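Local atomic coordinates of kappa-carrageenase (Zobellia galactanivorans, PDB entry 5OCR), a protein that probably hydrolyses kappa-carrageenan, a red-algal cell-wall polysaccharide, through its glycoside hydrolase family 16 beta-jellyroll domain. Residues M160-H165 and W214-V219. Sequence-based numbering, arbitrary orientation.
Sequences MDLNLH and WYVDGV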
loop_
_atom_site.group_PDB
_atom_site.type_symbol
_atom_site.label_atom_id
_atom_site.label_comp_id
_atom_site.label_asym_id
_atom_site.label_seq_id
_atom_site.Cartn_x
_atom_site.Cartn_y
_atom_site.Cartn_z
ATOM N N MET A 160 12.469 3.717 -1.139
ATOM C CA MET A 160 11.050 3.448 -0.818
ATOM C C MET A 160 10.445 4.482 0.079
ATOM O O MET A 160 11.141 5.251 0.730
ATOM C CB MET A 160 10.874 2.018 -0.266
ATOM C CG MET A 160 11.515 1.892 1.102
ATOM S SD MET A 160 11.728 0.109 1.506
ATOM C CE MET A 160 12.851 -0.550 0.298
ATOM N N ASP A 161 9.116 4.503 0.082
ATOM C CA ASP A 161 8.388 5.496 0.871
ATOM C C ASP A 161 7.520 4.784 1.875
ATOM O O ASP A 161 7.002 3.697 1.606
ATOM C CB ASP A 161 7.471 6.258 -0.067
ATOM C CG ASP A 161 8.277 6.980 -1.164
ATOM O OD1 ASP A 161 9.173 7.743 -0.764
ATOM O OD2 ASP A 161 8.082 6.723 -2.389
ATOM N N LEU A 162 7.399 5.395 3.047
ATOM C CA LEU A 162 6.758 4.776 4.176
ATOM C C LEU A 162 5.897 5.870 4.817
ATOM O O LEU A 162 6.046 6.164 5.986
ATOM C CB LEU A 162 7.733 4.099 5.170
ATOM C CG LEU A 162 8.853 3.248 4.528
ATOM C CD1 LEU A 162 10.135 4.081 4.312
ATOM C CD2 LEU A 162 9.206 2.167 5.535
ATOM N N ASN A 163 4.884 6.392 4.110
ATOM C CA ASN A 163 4.272 7.674 4.505
ATOM C C ASN A 163 2.950 7.564 5.243
ATOM O O ASN A 163 2.366 6.506 5.207
ATOM C CB ASN A 163 3.924 8.439 3.217
ATOM C CG ASN A 163 5.176 8.855 2.498
ATOM O OD1 ASN A 163 6.204 9.069 3.130
ATOM N ND2 ASN A 163 5.086 9.086 1.223
ATOM N N LEU A 164 2.606 8.614 5.989
ATOM C CA LEU A 164 1.274 8.697 6.594
ATOM C C LEU A 164 0.405 9.700 5.849
ATOM O O LEU A 164 0.900 10.724 5.384
ATOM C CB LEU A 164 1.381 9.289 7.991
ATOM C CG LEU A 164 2.176 8.382 8.948
ATOM C CD1 LEU A 164 2.581 9.127 10.233
ATOM C CD2 LEU A 164 1.529 7.057 9.209
ATOM N N HIS A 165 -0.906 9.443 5.813
ATOM C CA HIS A 165 -1.832 10.367 5.106
ATOM C C HIS A 165 -3.044 10.468 6.005
ATOM O O HIS A 165 -3.425 9.510 6.658
ATOM C CB HIS A 165 -2.327 9.812 3.776
ATOM C CG HIS A 165 -1.251 9.522 2.779
ATOM N ND1 HIS A 165 -1.008 10.344 1.699
ATOM C CD2 HIS A 165 -0.331 8.472 2.705
ATOM C CE1 HIS A 165 0.015 9.830 0.982
ATOM N NE2 HIS A 165 0.417 8.671 1.602
ATOM N N TRP A 214 8.316 1.933 11.827
ATOM C CA TRP A 214 8.418 1.062 10.631
ATOM C C TRP A 214 9.705 0.293 10.598
ATOM O O TRP A 214 10.802 0.824 11.023
ATOM C CB TRP A 214 8.436 1.955 9.425
ATOM C CG TRP A 214 7.182 2.683 8.999
ATOM C CD1 TRP A 214 6.337 2.335 7.947
ATOM C CD2 TRP A 214 6.606 3.905 9.579
ATOM N NE1 TRP A 214 5.287 3.228 7.828
ATOM C CE2 TRP A 214 5.449 4.249 8.743
ATOM C CE3 TRP A 214 6.994 4.784 10.619
ATOM C CZ2 TRP A 214 4.661 5.363 9.012
ATOM C CZ3 TRP A 214 6.212 5.880 10.886
ATOM C CH2 TRP A 214 5.071 6.192 10.088
ATOM N N TYR A 215 9.620 -0.927 10.092
ATOM C CA TYR A 215 10.790 -1.824 10.050
ATOM C C TYR A 215 10.979 -2.421 8.678
ATOM O O TYR A 215 10.045 -2.741 7.978
ATOM C CB TYR A 215 10.543 -3.006 11.015
ATOM C CG TYR A 215 10.309 -2.567 12.449
ATOM C CD1 TYR A 215 9.015 -2.276 12.906
ATOM C CD2 TYR A 215 11.411 -2.469 13.332
ATOM C CE1 TYR A 215 8.811 -1.899 14.283
ATOM C CE2 TYR A 215 11.222 -2.053 14.686
ATOM C CZ TYR A 215 9.915 -1.825 15.114
ATOM O OH TYR A 215 9.745 -1.407 16.440
ATOM N N VAL A 216 12.219 -2.561 8.234
ATOM C CA VAL A 216 12.490 -3.283 6.962
ATOM C C VAL A 216 13.485 -4.365 7.326
ATOM O O VAL A 216 14.582 -4.044 7.865
ATOM C CB VAL A 216 12.987 -2.354 5.822
ATOM C CG1 VAL A 216 13.390 -3.138 4.548
ATOM C CG2 VAL A 216 11.939 -1.292 5.567
ATOM N N ASP A 217 13.197 -5.630 6.982
ATOM C CA ASP A 217 14.080 -6.722 7.343
ATOM C C ASP A 217 14.574 -6.667 8.805
ATOM O O ASP A 217 15.795 -6.877 9.088
ATOM C CB ASP A 217 15.273 -6.769 6.359
ATOM C CG ASP A 217 14.891 -7.367 5.000
ATOM O OD1 ASP A 217 13.805 -7.969 4.869
ATOM O OD2 ASP A 217 15.777 -7.322 4.108
ATOM N N GLY A 218 13.675 -6.275 9.663
ATOM C CA GLY A 218 13.848 -6.322 11.132
ATOM C C GLY A 218 14.709 -5.165 11.610
ATOM O O GLY A 218 15.286 -5.242 12.701
ATOM N N VAL A 219 14.843 -4.128 10.807
ATOM C CA VAL A 219 15.632 -2.933 11.209
ATOM C C VAL A 219 14.652 -1.794 11.328
ATOM O O VAL A 219 13.909 -1.540 10.384
ATOM C CB VAL A 219 16.742 -2.609 10.248
ATOM C CG1 VAL A 219 17.453 -1.340 10.687
ATOM C CG2 VAL A 219 17.681 -3.804 10.090
#
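Leu162 and Leu164 meet the indole of Trp214 in a buried, apolar contact between two sheet layers of the GH16 beta-jellyroll. The first segment spans the break in strand 159-170 at Leu162 and Asn163. The second is the end of strand 211-216 and the type I' turn Val216-Val219, which leads into strand 219-225. The backbones come closest at Leu162 and Trp214, whose CA atoms are 7.6 Å apart.

Trp214 does most of the work. Leu162 CB sits over one face of the indole and makes a CH-pi contact, 3.9 Å from the centroid of the five-membered ring and 26° off its normal. Leu162 CB lies 3.6 Å from Trp214 CD1. The carbonyl of Leu162 also lies against the indole, with Leu162 O 3.4 Å from Trp214 CE2 and displaced toward the rim. Leu164 comes to the edge instead: Leu164 CD2 is 3.6 Å from Trp214 CZ2. With CG anti to the carbonyl carbon (chi1 -71°), Trp214 extends its indole toward segment 160-165, where one face meets Leu162 and the benzene-ring edge meets Leu164.

Farther along, Val216 receives two looser contacts. Met160 SD is 4.3 Å and Leu162 CD2 4.4 Å from Val216 CG2.

Trp214 NE1 hydrogen-bonds to Asp140 O on strand 134-144, which ties the indole to the facing layer, and Leu162 O is bound by Asn188 ND2. Trp190, on strand 189-191, touches Met160, Leu162 and Val216. Strand 134-144 pairs with strand 159-170 and packs on Met160 and Leu164, while strand 219-225 adds Val221 against Leu162 and Ala222 against Trp214.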